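PDB 3SFW: dihydropyrimidinase from Brevibacillus agri, which catalyses the hydrolytic ring opening of 5,6-dihydropyrimidines to N-carbamoyl-beta-amino acids, probably at its two-zinc centre. Local coordinates for residues T70-F75 and H409-D414; S100-I105 and E138-N143; R172-G177 and L230-L235; S241-V246 and K294-V299; D390-L395 and V430-A435. All blocks are in the same frame, centred on the assembly; numbering follows the deposited sequence.

How the contacts relate
Contacts 2 to 4 lie in the TIM barrel, contact 5 in the beta domain beside it, and contact 1 joins the barrel loop 70-75 to the loop between the two strands of contact 5. Along the chain, contacts 2, 3 and 4 follow in series within the span of contact 1; contact 5 alternates with it, its first segment preceding 409-414. Contacts 2 and 3 touch, through helices 131-142 and 163-176, with centres about 18 Å apart. Strand 234-237, entered at contact 3, leads on to helix 243-254 of contact 4. Contacts 1 and 3 have centres about 35 Å apart. Short-range joints thus link successive barrel units, while contact 1 brings a late loop back to an early one.

Contact 1 (T70-F75 and H409-D414); sequences TSDNFF and HHMNVD
Ser-71 holds its OG between the backbone N and the carbonyl carbon (chi1 66°), and Asp-72 swings CG beside its own N, anti to the carbonyl carbon (chi1 -88°); both groups thereby meet the backbone of Asn-412. Ser-71 OG donates to Asn-412 O at 2.8 Å, coming from above the carbonyl plane. Asn-412 N returns the grip, bonding to Asp-72 OD1 at 2.7 Å on the syn side but well out of the carboxylate plane. That same oxygen also bonds Thr-76 OG1, while OD2 is held by His-316, the neighbour of the zinc ligand Asp-315; the carboxylate is thus fixed at both oxygens. A water adds a further link, donating to Ser-71 O at 3.2 Å and accepting from Asn-412 ND2 at 2.8 Å. Within the second segment, His-409 NE2 reaches Val-413 O, which lies in the plane of the imidazole. At the centre is an inverse gamma turn round Asn-412, gripped on its N-H and its C=O by the loop that leads into helix 74-83, near the active-site end of the amidohydrolase TIM barrel.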
# COMPACT_ATOMS: atom_id res chain seq x y z
N THR A 70 34.60 -12.79 -18.98
CA THR A 70 34.26 -11.44 -19.46
C THR A 70 35.45 -10.81 -20.16
O THR A 70 36.63 -11.05 -19.80
CB THR A 70 33.69 -10.50 -18.35
OG1 THR A 70 34.66 -10.38 -17.27
CG2 THR A 70 32.43 -11.03 -17.82
N SER A 71 35.16 -9.93 -21.13
CA SER A 71 36.18 -9.56 -22.06
C SER A 71 37.07 -8.43 -21.59
O SER A 71 38.10 -8.22 -22.16
CB SER A 71 35.60 -9.22 -23.45
OG SER A 71 34.82 -8.06 -23.36
N ASP A 72 36.65 -7.68 -20.56
CA ASP A 72 37.59 -6.75 -19.91
C ASP A 72 38.24 -7.45 -18.74
O ASP A 72 37.54 -8.07 -17.95
CB ASP A 72 36.85 -5.51 -19.35
CG ASP A 72 36.70 -4.40 -20.39
OD1 ASP A 72 37.66 -4.10 -21.14
OD2 ASP A 72 35.64 -3.75 -20.37
N ASN A 73 39.56 -7.31 -18.61
CA ASN A 73 40.23 -7.74 -17.39
C ASN A 73 40.45 -6.54 -16.49
O ASN A 73 39.82 -5.49 -16.69
CB ASN A 73 41.55 -8.47 -17.72
CG ASN A 73 42.57 -7.59 -18.48
OD1 ASN A 73 43.61 -8.10 -18.99
ND2 ASN A 73 42.32 -6.33 -18.57
N PHE A 74 41.23 -6.70 -15.42
CA PHE A 74 41.39 -5.57 -14.49
C PHE A 74 42.11 -4.40 -15.10
O PHE A 74 41.82 -3.27 -14.76
CB PHE A 74 42.02 -5.98 -13.16
CG PHE A 74 41.01 -6.45 -12.16
CD1 PHE A 74 40.44 -7.72 -12.29
CD2 PHE A 74 40.58 -5.60 -11.13
CE1 PHE A 74 39.44 -8.19 -11.40
CE2 PHE A 74 39.52 -6.01 -10.27
CZ PHE A 74 38.98 -7.31 -10.37
N PHE A 75 42.99 -4.65 -16.08
CA PHE A 75 43.65 -3.54 -16.76
C PHE A 75 42.64 -2.78 -17.67
O PHE A 75 42.46 -1.58 -17.54
CB PHE A 75 44.86 -4.03 -17.59
CG PHE A 75 45.55 -2.93 -18.35
CD1 PHE A 75 45.54 -2.94 -19.74
CD2 PHE A 75 46.11 -1.85 -17.68
CE1 PHE A 75 46.14 -1.91 -20.48
CE2 PHE A 75 46.74 -0.79 -18.41
CZ PHE A 75 46.72 -0.83 -19.82
N HIS A 409 34.97 4.20 -27.74
CA HIS A 409 35.03 3.69 -26.35
C HIS A 409 36.36 2.97 -26.03
O HIS A 409 37.20 2.76 -26.93
CB HIS A 409 33.74 2.92 -25.91
CG HIS A 409 33.62 1.49 -26.41
ND1 HIS A 409 32.41 0.82 -26.42
CD2 HIS A 409 34.56 0.57 -26.76
CE1 HIS A 409 32.60 -0.44 -26.78
NE2 HIS A 409 33.90 -0.62 -26.98
N HIS A 410 36.57 2.64 -24.77
CA HIS A 410 37.84 2.02 -24.35
C HIS A 410 37.65 0.64 -23.73
O HIS A 410 38.65 -0.02 -23.34
CB HIS A 410 38.59 2.96 -23.41
CG HIS A 410 38.82 4.32 -23.99
ND1 HIS A 410 37.83 5.28 -24.03
CD2 HIS A 410 39.91 4.87 -24.61
CE1 HIS A 410 38.30 6.38 -24.62
NE2 HIS A 410 39.54 6.13 -25.02
N MET A 411 36.39 0.19 -23.60
CA MET A 411 36.12 -1.17 -23.11
C MET A 411 36.59 -2.20 -24.15
O MET A 411 36.51 -1.93 -25.37
CB MET A 411 34.62 -1.35 -22.83
CG MET A 411 34.13 -0.40 -21.73
SD MET A 411 32.34 -0.44 -21.58
CE MET A 411 31.88 0.39 -23.16
N ASN A 412 37.21 -3.28 -23.68
CA ASN A 412 37.74 -4.26 -24.62
C ASN A 412 36.61 -5.18 -25.10
O ASN A 412 36.57 -6.36 -24.74
CB ASN A 412 38.91 -5.06 -24.00
CG ASN A 412 39.66 -5.90 -25.03
OD1 ASN A 412 39.51 -5.68 -26.25
ND2 ASN A 412 40.35 -6.93 -24.57
N VAL A 413 35.70 -4.63 -25.93
CA VAL A 413 34.51 -5.36 -26.38
C VAL A 413 34.09 -4.76 -27.71
O VAL A 413 34.32 -3.58 -27.95
CB VAL A 413 33.32 -5.21 -25.38
CG1 VAL A 413 32.27 -6.31 -25.59
CG2 VAL A 413 33.83 -5.25 -23.96
N ASP A 414 33.49 -5.57 -28.58
CA ASP A 414 33.25 -5.15 -29.98
C ASP A 414 31.94 -4.45 -30.23
O ASP A 414 31.56 -4.26 -31.39
CB ASP A 414 33.35 -6.36 -30.93
CG ASP A 414 32.38 -7.45 -30.60
OD1 ASP A 414 31.50 -7.24 -29.75
OD2 ASP A 414 32.37 -8.51 -31.28
O HOH W 1 41.07 -7.19 -21.85

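Contact 2 (S100-I105 and E138-N143); sequences SLHSAI and ESVVNN
Ser-139 OG lies in the plane of the His-102 imidazole, at the edge formed by NE2 and CE1, while Val-140 CG2 approaches the same ring obliquely. This is a helix-helix joint in the outer layer of the TIM barrel: helix 101-112 and helix 131-142 follow one another around strand 119-124, and their facing segments run 38° apart with axes 11.1 Å from each other. The polar part is modest. His-102 NE2 donates to Ser-139 OG at 2.9 Å, but the N-H is poorly aimed (121°), and OG stands almost as near to CE1, at 3.0 Å; the bond is weak. Ser-139 OG has a second weak bond, to Glu-136 O in its own helix. Glu-136 also reaches across with its carboxylate to the backbone N of Leu-101 and of His-102, so N-H groups of the first turn of helix 101-112 are met both by the neighbouring helix and by the N-cap Ser-100, whose OG accepts from Ser-103 N. With a leucine in place of His-102, Ser-139 OG would probably lose its ring partner, leaving the polar link between the helices to Glu-136. Toward strand 119-124 the joint turns apolar: Val-140 wedges between Leu-101 and Ile-105, and all three rest on Leu-124 of that strand. Val-140 CG2 carries most of this, anti to its carbonyl carbon and directed at the opposing helix, where it meets Leu-101 CD1 at 4.3 Å and the tip of Ile-105, CD1, at 3.8 Å.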
# COMPACT_ATOMS: atom_id res chain seq x y z
N SER A 100 37.56 -22.76 0.18
CA SER A 100 37.58 -21.72 1.23
C SER A 100 37.28 -20.36 0.62
O SER A 100 37.62 -20.09 -0.55
CB SER A 100 38.90 -21.68 1.96
OG SER A 100 39.88 -20.98 1.24
N LEU A 101 36.69 -19.48 1.42
CA LEU A 101 36.48 -18.09 0.99
C LEU A 101 37.83 -17.43 0.74
O LEU A 101 37.96 -16.62 -0.14
CB LEU A 101 35.74 -17.32 2.09
CG LEU A 101 34.36 -17.86 2.51
CD1 LEU A 101 33.77 -16.99 3.61
CD2 LEU A 101 33.41 -17.91 1.28
N HIS A 102 38.83 -17.73 1.59
CA HIS A 102 40.09 -17.03 1.47
C HIS A 102 40.84 -17.38 0.20
O HIS A 102 41.57 -16.56 -0.31
CB HIS A 102 41.01 -17.27 2.69
CG HIS A 102 40.57 -16.54 3.94
ND1 HIS A 102 41.15 -15.36 4.38
CD2 HIS A 102 39.54 -16.79 4.79
CE1 HIS A 102 40.56 -14.97 5.51
NE2 HIS A 102 39.62 -15.85 5.81
N SER A 103 40.65 -18.60 -0.31
CA SER A 103 41.29 -18.98 -1.57
C SER A 103 40.70 -18.17 -2.71
O SER A 103 41.40 -17.77 -3.59
CB SER A 103 41.21 -20.49 -1.85
OG SER A 103 39.87 -20.92 -1.96
N ALA A 104 39.41 -17.93 -2.67
CA ALA A 104 38.76 -17.15 -3.77
C ALA A 104 39.28 -15.72 -3.69
O ALA A 104 39.60 -15.10 -4.72
CB ALA A 104 37.22 -17.22 -3.62
N ILE A 105 39.36 -15.18 -2.47
CA ILE A 105 39.92 -13.83 -2.28
C ILE A 105 41.35 -13.69 -2.82
O ILE A 105 41.70 -12.71 -3.52
CB ILE A 105 39.84 -13.41 -0.75
CG1 ILE A 105 38.37 -13.38 -0.32
CG2 ILE A 105 40.63 -12.09 -0.50
CD1 ILE A 105 38.17 -13.36 1.25
N GLU A 138 34.61 -13.97 9.72
CA GLU A 138 35.15 -13.00 10.68
C GLU A 138 36.42 -12.30 10.22
O GLU A 138 36.49 -11.06 10.16
CB GLU A 138 35.32 -13.62 12.08
CG GLU A 138 35.73 -12.56 13.10
CD GLU A 138 35.82 -13.13 14.51
OE1 GLU A 138 36.43 -14.21 14.67
OE2 GLU A 138 35.22 -12.54 15.42
N SER A 139 37.40 -13.08 9.75
CA SER A 139 38.62 -12.42 9.24
C SER A 139 38.39 -11.82 7.88
O SER A 139 39.06 -10.87 7.50
CB SER A 139 39.79 -13.40 9.21
OG SER A 139 39.52 -14.45 8.31
N VAL A 140 37.44 -12.37 7.13
CA VAL A 140 37.11 -11.72 5.83
C VAL A 140 36.69 -10.28 6.08
O VAL A 140 37.20 -9.34 5.41
CB VAL A 140 35.98 -12.48 5.07
CG1 VAL A 140 35.47 -11.63 3.82
CG2 VAL A 140 36.50 -13.87 4.57
N VAL A 141 35.74 -10.08 7.00
CA VAL A 141 35.20 -8.75 7.27
C VAL A 141 36.23 -7.85 7.97
O VAL A 141 36.51 -6.72 7.53
CB VAL A 141 33.90 -8.86 8.09
CG1 VAL A 141 33.45 -7.47 8.60
CG2 VAL A 141 32.81 -9.57 7.28
N ASN A 142 36.87 -8.39 9.01
CA ASN A 142 37.71 -7.54 9.88
C ASN A 142 39.12 -7.30 9.35
O ASN A 142 39.69 -6.23 9.59
CB ASN A 142 37.86 -8.18 11.28
CG ASN A 142 36.57 -8.11 12.08
OD1 ASN A 142 35.71 -7.23 11.85
ND2 ASN A 142 36.41 -9.03 13.03
N ASN A 143 39.66 -8.29 8.62
CA ASN A 143 41.09 -8.27 8.22
C ASN A 143 41.24 -8.06 6.72
O ASN A 143 42.11 -7.33 6.29
CB ASN A 143 41.79 -9.57 8.64
CG ASN A 143 41.84 -9.72 10.15
OD1 ASN A 143 41.58 -8.75 10.88
ND2 ASN A 143 42.07 -10.96 10.63

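Contact 3 (R172-G177 and L230-L235); sequences RAKELG and LADAQL
Lys-174 and Asp-232 form a solvent-facing salt bridge over a partly buried joint, where the last turn of helix 163-176 meets the loop entering strand 234-237. In the TIM barrel this is the end at which helices hand over to strands: helix 163-176 leads to strand 180-182, the parallel neighbour of strand 234-237. Lys-174 sets out with CG anti to its backbone N (chi1 -175°), starts beside Ala-233, whose CB lies 4.2 Å from Lys-174 CB, then runs extended past the carbonyls of Ala-231 and Asp-232 and bends only at its last torsion. That final turn gives NZ two partners on one residue. It donates to Asp-232 O at 3.0 Å, approaching a little out of the carbonyl plane, and more weakly to Asp-232 OD2 at 3.2 Å. Asp-232 is the residue that ends helix 214-230 in a Schellman motif, with positive phi. The ammonium thus sits beside the C-terminal end of that helix, a site where its charge would be expected to be welcome. Gly-177 ends the other helix, also with positive phi; a side chain at these backbone angles would collide with the carbonyl O of Leu-176. Away from the joint, Arg-172 pairs with Glu-175 one turn along. Leu-230, at the end of helix 214-230, packs on Pro-213 of a second subunit. Gln-234, bent at chi2, turns its amide back to the helix end: NE2 bonds Ala-178 O and also donates, at 2.9 Å, to a water that in turn donates to Lys-174 O at 2.8 Å.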
# COMPACT_ATOMS: atom_id res chain seq x y z
N ARG A 172 24.66 -13.50 10.30
CA ARG A 172 26.11 -13.38 10.51
C ARG A 172 26.60 -12.00 10.12
O ARG A 172 27.48 -11.44 10.77
CB ARG A 172 26.82 -14.46 9.70
CG ARG A 172 28.36 -14.45 9.92
CD ARG A 172 28.72 -14.65 11.42
NE ARG A 172 30.11 -15.13 11.57
CZ ARG A 172 30.89 -14.91 12.64
NH1 ARG A 172 32.15 -15.35 12.62
NH2 ARG A 172 30.45 -14.24 13.70
N ALA A 173 26.12 -11.48 8.99
CA ALA A 173 26.47 -10.12 8.57
C ALA A 173 26.09 -9.07 9.62
O ALA A 173 26.84 -8.10 9.81
CB ALA A 173 25.81 -9.78 7.18
N LYS A 174 24.91 -9.19 10.22
CA LYS A 174 24.55 -8.24 11.26
C LYS A 174 25.56 -8.32 12.42
O LYS A 174 25.99 -7.30 12.94
CB LYS A 174 23.16 -8.50 11.81
CG LYS A 174 22.80 -7.39 12.83
CD LYS A 174 21.84 -7.85 13.88
CE LYS A 174 21.52 -6.69 14.89
NZ LYS A 174 21.24 -5.38 14.20
N GLU A 175 25.95 -9.54 12.77
CA GLU A 175 26.91 -9.71 13.88
C GLU A 175 28.25 -9.02 13.55
O GLU A 175 28.90 -8.49 14.45
CB GLU A 175 27.23 -11.20 14.11
CG GLU A 175 26.12 -12.06 14.65
CD GLU A 175 26.54 -13.54 14.76
OE1 GLU A 175 25.63 -14.40 14.89
OE2 GLU A 175 27.76 -13.85 14.63
N LEU A 176 28.68 -9.10 12.29
CA LEU A 176 30.04 -8.70 11.91
C LEU A 176 30.11 -7.30 11.34
O LEU A 176 31.20 -6.71 11.28
CB LEU A 176 30.63 -9.67 10.86
CG LEU A 176 30.86 -11.12 11.37
CD1 LEU A 176 31.27 -11.99 10.16
CD2 LEU A 176 31.97 -11.15 12.42
N GLY A 177 28.95 -6.71 11.08
CA GLY A 177 28.91 -5.41 10.44
C GLY A 177 29.13 -5.46 8.92
O GLY A 177 29.83 -4.61 8.37
N LEU A 230 13.62 -9.97 9.54
CA LEU A 230 13.65 -11.13 10.52
C LEU A 230 15.04 -11.31 11.16
O LEU A 230 15.15 -11.73 12.32
CB LEU A 230 13.27 -12.41 9.78
CG LEU A 230 11.74 -12.53 9.50
CD1 LEU A 230 11.45 -13.56 8.40
CD2 LEU A 230 11.04 -12.92 10.77
N ALA A 231 16.08 -10.87 10.44
CA ALA A 231 17.43 -10.86 10.98
C ALA A 231 17.85 -9.54 11.63
O ALA A 231 19.00 -9.42 12.11
CB ALA A 231 18.45 -11.25 9.87
N ASP A 232 17.02 -8.50 11.48
CA ASP A 232 17.39 -7.13 11.85
C ASP A 232 18.70 -6.65 11.18
O ASP A 232 19.55 -6.00 11.82
CB ASP A 232 17.51 -7.02 13.37
CG ASP A 232 17.59 -5.58 13.84
OD1 ASP A 232 17.12 -4.69 13.12
OD2 ASP A 232 18.11 -5.34 14.95
N ALA A 233 18.88 -7.01 9.93
CA ALA A 233 20.18 -6.85 9.27
C ALA A 233 20.12 -5.68 8.28
O ALA A 233 19.25 -4.79 8.40
CB ALA A 233 20.55 -8.15 8.55
N GLN A 234 21.08 -5.60 7.36
CA GLN A 234 21.04 -4.51 6.36
C GLN A 234 21.23 -5.10 4.97
O GLN A 234 22.05 -5.99 4.78
CB GLN A 234 22.10 -3.43 6.64
CG GLN A 234 23.53 -4.01 6.99
CD GLN A 234 23.74 -4.13 8.52
OE1 GLN A 234 23.01 -3.54 9.32
NE2 GLN A 234 24.72 -4.94 8.93
N LEU A 235 20.42 -4.63 4.00
CA LEU A 235 20.30 -5.30 2.71
C LEU A 235 20.54 -4.27 1.63
O LEU A 235 20.08 -3.13 1.74
CB LEU A 235 18.86 -5.85 2.52
CG LEU A 235 18.61 -6.56 1.16
CD1 LEU A 235 19.33 -7.97 1.20
CD2 LEU A 235 17.10 -6.79 1.00
O HOH W 2 25.76 -4.81 11.62

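Contact 4 (S241-V246 and K294-V299); sequences SCADAV and KWNQDV
Asn-296 OD1 takes the hydrogen bond from Ala-243 N, at 2.8 Å and almost straight (175°), so an asparagine side chain serves the first turn of helix 243-254. A water extends this polar link: it donates to Asn-296 OD1 at 2.9 Å and accepts from Asp-244 N at 3.0 Å, satisfying the next N-H of the turn that follows the N-cap Cys-242. The amide is kept from turning over, since Asn-296 ND2 bonds Glu-293 O. Asn-296 ND2 also lies over one face of the Trp-295 indole, 3.6 Å above the plane and toward the rim.

The apolar contacts centre on the Ala-243 methyl. The indole of Trp-295, brought inward by chi1 69° and bonded through NE1 to Glu-293, presents CZ3 to Ala-243 CB at 3.5 Å. Val-299 offers both its methyls, CG1 lying 3.8 Å from Ala-243 CB. Deeper along the helices, the CG1 methyls of Val-246 and Val-299 meet at 4.1 Å, their side chains crossing at a slant.

In the barrel, this joint sits just after strand 234-237 and the zinc ligand His-239, with the Ser-241 side chain about 10 Å from a zinc ion. Helix 214-230 covers Cys-242 and Ala-245, helix 295-305 continues along Val-246, and Glu-254 of a third subunit packs on Val-246 and Val-299.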
# COMPACT_ATOMS: atom_id res chain seq x y z
N SER A 241 15.35 -3.22 -11.37
CA SER A 241 15.04 -2.87 -12.77
C SER A 241 13.59 -2.48 -12.98
O SER A 241 13.21 -2.03 -14.09
CB SER A 241 15.37 -4.06 -13.72
OG SER A 241 14.43 -5.12 -13.56
N CYS A 242 12.74 -2.74 -12.00
CA CYS A 242 11.30 -2.64 -12.25
C CYS A 242 10.51 -2.08 -11.11
O CYS A 242 10.96 -2.06 -9.94
CB CYS A 242 10.71 -3.99 -12.66
SG CYS A 242 10.74 -5.26 -11.36
N ALA A 243 9.35 -1.54 -11.46
CA ALA A 243 8.48 -0.89 -10.48
C ALA A 243 8.04 -1.84 -9.37
O ALA A 243 7.98 -1.43 -8.20
CB ALA A 243 7.22 -0.25 -11.18
N ASP A 244 7.85 -3.11 -9.70
CA ASP A 244 7.44 -4.09 -8.68
C ASP A 244 8.47 -4.10 -7.54
O ASP A 244 8.10 -4.06 -6.36
CB ASP A 244 7.37 -5.47 -9.34
CG ASP A 244 6.72 -6.53 -8.46
OD1 ASP A 244 6.04 -7.40 -9.04
OD2 ASP A 244 6.91 -6.54 -7.21
N ALA A 245 9.75 -4.12 -7.90
CA ALA A 245 10.81 -4.13 -6.90
C ALA A 245 10.93 -2.78 -6.19
O ALA A 245 11.11 -2.74 -4.94
CB ALA A 245 12.12 -4.53 -7.52
N VAL A 246 10.83 -1.69 -6.95
CA VAL A 246 10.87 -0.36 -6.32
C VAL A 246 9.79 -0.22 -5.23
O VAL A 246 10.07 0.22 -4.12
CB VAL A 246 10.66 0.76 -7.36
CG1 VAL A 246 10.48 2.11 -6.64
CG2 VAL A 246 11.88 0.85 -8.35
N LYS A 294 9.20 -0.01 -21.16
CA LYS A 294 9.85 1.27 -20.99
C LYS A 294 9.26 2.08 -19.82
O LYS A 294 9.97 2.89 -19.21
CB LYS A 294 9.72 2.07 -22.30
CG LYS A 294 10.52 3.39 -22.29
CD LYS A 294 10.55 4.01 -23.70
CE LYS A 294 11.07 5.45 -23.62
NZ LYS A 294 12.55 5.51 -23.19
N TRP A 295 7.97 1.91 -19.54
CA TRP A 295 7.35 2.67 -18.43
C TRP A 295 8.08 2.48 -17.09
O TRP A 295 8.01 3.37 -16.21
CB TRP A 295 5.85 2.35 -18.25
CG TRP A 295 5.55 0.98 -17.75
CD1 TRP A 295 5.32 -0.13 -18.51
CD2 TRP A 295 5.41 0.57 -16.39
NE1 TRP A 295 5.01 -1.21 -17.70
CE2 TRP A 295 5.09 -0.81 -16.39
CE3 TRP A 295 5.55 1.21 -15.16
CZ2 TRP A 295 4.90 -1.54 -15.23
CZ3 TRP A 295 5.29 0.49 -13.99
CH2 TRP A 295 5.00 -0.87 -14.03
N ASN A 296 8.77 1.35 -16.91
CA ASN A 296 9.53 1.13 -15.67
C ASN A 296 10.62 2.18 -15.44
O ASN A 296 10.99 2.45 -14.29
CB ASN A 296 10.13 -0.28 -15.59
CG ASN A 296 9.08 -1.32 -15.36
OD1 ASN A 296 8.66 -1.55 -14.21
ND2 ASN A 296 8.57 -1.91 -16.46
N GLN A 297 11.16 2.75 -16.54
CA GLN A 297 12.33 3.65 -16.42
C GLN A 297 11.95 4.82 -15.54
O GLN A 297 12.74 5.23 -14.67
CB GLN A 297 12.73 4.19 -17.79
CG GLN A 297 13.26 3.06 -18.72
CD GLN A 297 13.48 3.55 -20.12
OE1 GLN A 297 13.08 4.68 -20.47
NE2 GLN A 297 14.12 2.72 -20.95
N ASP A 298 10.79 5.43 -15.81
CA ASP A 298 10.47 6.64 -15.03
C ASP A 298 10.24 6.37 -13.54
O ASP A 298 10.49 7.26 -12.69
CB ASP A 298 9.34 7.48 -15.64
CG ASP A 298 9.84 8.44 -16.74
OD1 ASP A 298 9.02 8.78 -17.61
OD2 ASP A 298 11.06 8.84 -16.76
N VAL A 299 9.74 5.18 -13.24
CA VAL A 299 9.62 4.77 -11.83
C VAL A 299 11.02 4.67 -11.18
O VAL A 299 11.21 5.11 -10.05
CB VAL A 299 8.86 3.45 -11.70
CG1 VAL A 299 8.68 3.06 -10.18
CG2 VAL A 299 7.42 3.56 -12.35
O HOH W 3 7.28 -3.61 -12.64

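Contact 5 (D390-L395 and V430-A435); sequences DADIVL and VLSRGA
Asp-390 and Arg-433 lie alongside each other and point the same way, yet it is the aliphatic part of the arginine that touches: Arg-433 CG stands 3.5 Å from Asp-390 OD2, and the carboxylate and guanidinium planes are 81° apart. The guanidinium goes on to Glu-26, Asp-119 and Ala-449 O. With CG beside its own backbone N (chi1 -76°), Asp-392 reaches over to Arg-433, where OD1 accepts from the backbone N at 2.7 Å, met on the anti side and out of the carboxylate plane. Its OD2 forms a salt bridge with Lys-382, which also holds Asp-390 OD2, and takes a water shared with Ser-432 OG. Next along the chain, strands 393-403 and 422-432 pair antiparallel. Ile-393 and Leu-431 are the hydrogen-bonded pair, Leu-431 N to Ile-393 O at 2.8 Å and Ile-393 N to Leu-431 O at 3.0 Å, with Leu-431 CD1 lying 4.2 Å from Ile-393 CB. Val-394 and Val-430, non-hydrogen-bonded, meet on the other face of the sheet. Beyond the pair, the type I' turn from Ser-432 to Ala-435 opens the hairpin to strand 435-439, and Gly-434 N bonds Ala-391 O at 3.0 Å. A valine at Asp-392 is likely to leave Arg-433 N without its acceptor and Lys-382 without one of its carboxylate partners, slackening the tie to the turn. Two buried aspartates thus share Lys-382, which would be expected to favour their ionised forms, and one spends its other oxygen on anchoring the hairpin turn to the residues that lead into strand 393-403.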
# COMPACT_ATOMS: atom_id res chain seq x y z
N ASP A 390 41.24 11.31 -0.52
CA ASP A 390 42.12 11.00 -1.68
C ASP A 390 41.71 11.94 -2.81
O ASP A 390 40.52 12.21 -3.03
CB ASP A 390 41.90 9.55 -2.13
CG ASP A 390 42.59 8.53 -1.26
OD1 ASP A 390 43.22 8.92 -0.22
OD2 ASP A 390 42.44 7.31 -1.55
N ALA A 391 42.71 12.41 -3.56
CA ALA A 391 42.47 13.34 -4.62
C ALA A 391 42.02 12.53 -5.85
O ALA A 391 42.79 12.34 -6.79
CB ALA A 391 43.79 14.10 -4.92
N ASP A 392 40.77 12.09 -5.81
CA ASP A 392 40.19 11.26 -6.88
C ASP A 392 39.11 12.16 -7.49
O ASP A 392 38.04 12.41 -6.88
CB ASP A 392 39.50 10.01 -6.28
CG ASP A 392 40.48 8.93 -5.84
OD1 ASP A 392 41.69 9.22 -5.59
OD2 ASP A 392 39.99 7.80 -5.62
N ILE A 393 39.48 12.82 -8.58
CA ILE A 393 38.73 13.95 -9.06
C ILE A 393 38.58 13.85 -10.57
O ILE A 393 39.52 13.48 -11.28
CB ILE A 393 39.48 15.27 -8.69
CG1 ILE A 393 39.53 15.40 -7.17
CG2 ILE A 393 38.77 16.55 -9.36
CD1 ILE A 393 40.43 16.54 -6.69
N VAL A 394 37.40 14.23 -11.06
CA VAL A 394 37.13 14.27 -12.50
C VAL A 394 36.93 15.71 -12.94
O VAL A 394 36.15 16.45 -12.31
CB VAL A 394 35.87 13.45 -12.83
CG1 VAL A 394 35.53 13.56 -14.32
CG2 VAL A 394 36.09 11.99 -12.44
N LEU A 395 37.62 16.11 -14.01
CA LEU A 395 37.32 17.37 -14.65
C LEU A 395 36.34 17.09 -15.77
O LEU A 395 36.66 16.34 -16.70
CB LEU A 395 38.61 17.99 -15.23
CG LEU A 395 39.73 18.34 -14.23
CD1 LEU A 395 40.71 19.35 -14.86
CD2 LEU A 395 39.25 18.79 -12.94
N VAL A 430 41.14 12.89 -15.37
CA VAL A 430 40.78 12.05 -14.23
C VAL A 430 42.02 11.85 -13.38
O VAL A 430 43.05 11.36 -13.87
CB VAL A 430 40.25 10.69 -14.70
CG1 VAL A 430 39.92 9.77 -13.50
CG2 VAL A 430 39.05 10.87 -15.62
N LEU A 431 41.95 12.27 -12.12
CA LEU A 431 43.03 12.01 -11.16
C LEU A 431 42.62 10.90 -10.21
O LEU A 431 41.44 10.85 -9.77
CB LEU A 431 43.29 13.26 -10.33
CG LEU A 431 43.82 14.43 -11.18
CD1 LEU A 431 42.99 15.69 -10.91
CD2 LEU A 431 45.32 14.72 -10.88
N SER A 432 43.59 10.06 -9.87
CA SER A 432 43.42 8.99 -8.85
C SER A 432 44.55 9.15 -7.81
O SER A 432 45.72 9.09 -8.17
CB SER A 432 43.47 7.61 -9.52
OG SER A 432 43.59 6.58 -8.54
N ARG A 433 44.20 9.43 -6.56
CA ARG A 433 45.22 9.72 -5.53
C ARG A 433 46.26 10.75 -6.01
O ARG A 433 47.46 10.59 -5.83
CB ARG A 433 45.86 8.41 -5.02
CG ARG A 433 44.96 7.68 -3.97
CD ARG A 433 45.49 6.30 -3.45
NE ARG A 433 45.54 5.29 -4.50
CZ ARG A 433 46.55 5.09 -5.34
NH1 ARG A 433 47.77 5.57 -5.10
NH2 ARG A 433 46.38 4.24 -6.36
N GLY A 434 45.76 11.80 -6.65
CA GLY A 434 46.56 12.97 -7.01
C GLY A 434 47.41 12.78 -8.28
O GLY A 434 48.09 13.71 -8.70
N ALA A 435 47.39 11.58 -8.86
CA ALA A 435 48.09 11.37 -10.13
C ALA A 435 47.10 11.28 -11.27
O ALA A 435 46.09 10.58 -11.17
CB ALA A 435 48.99 10.07 -10.08
O HOH W 4 41.30 5.90 -7.26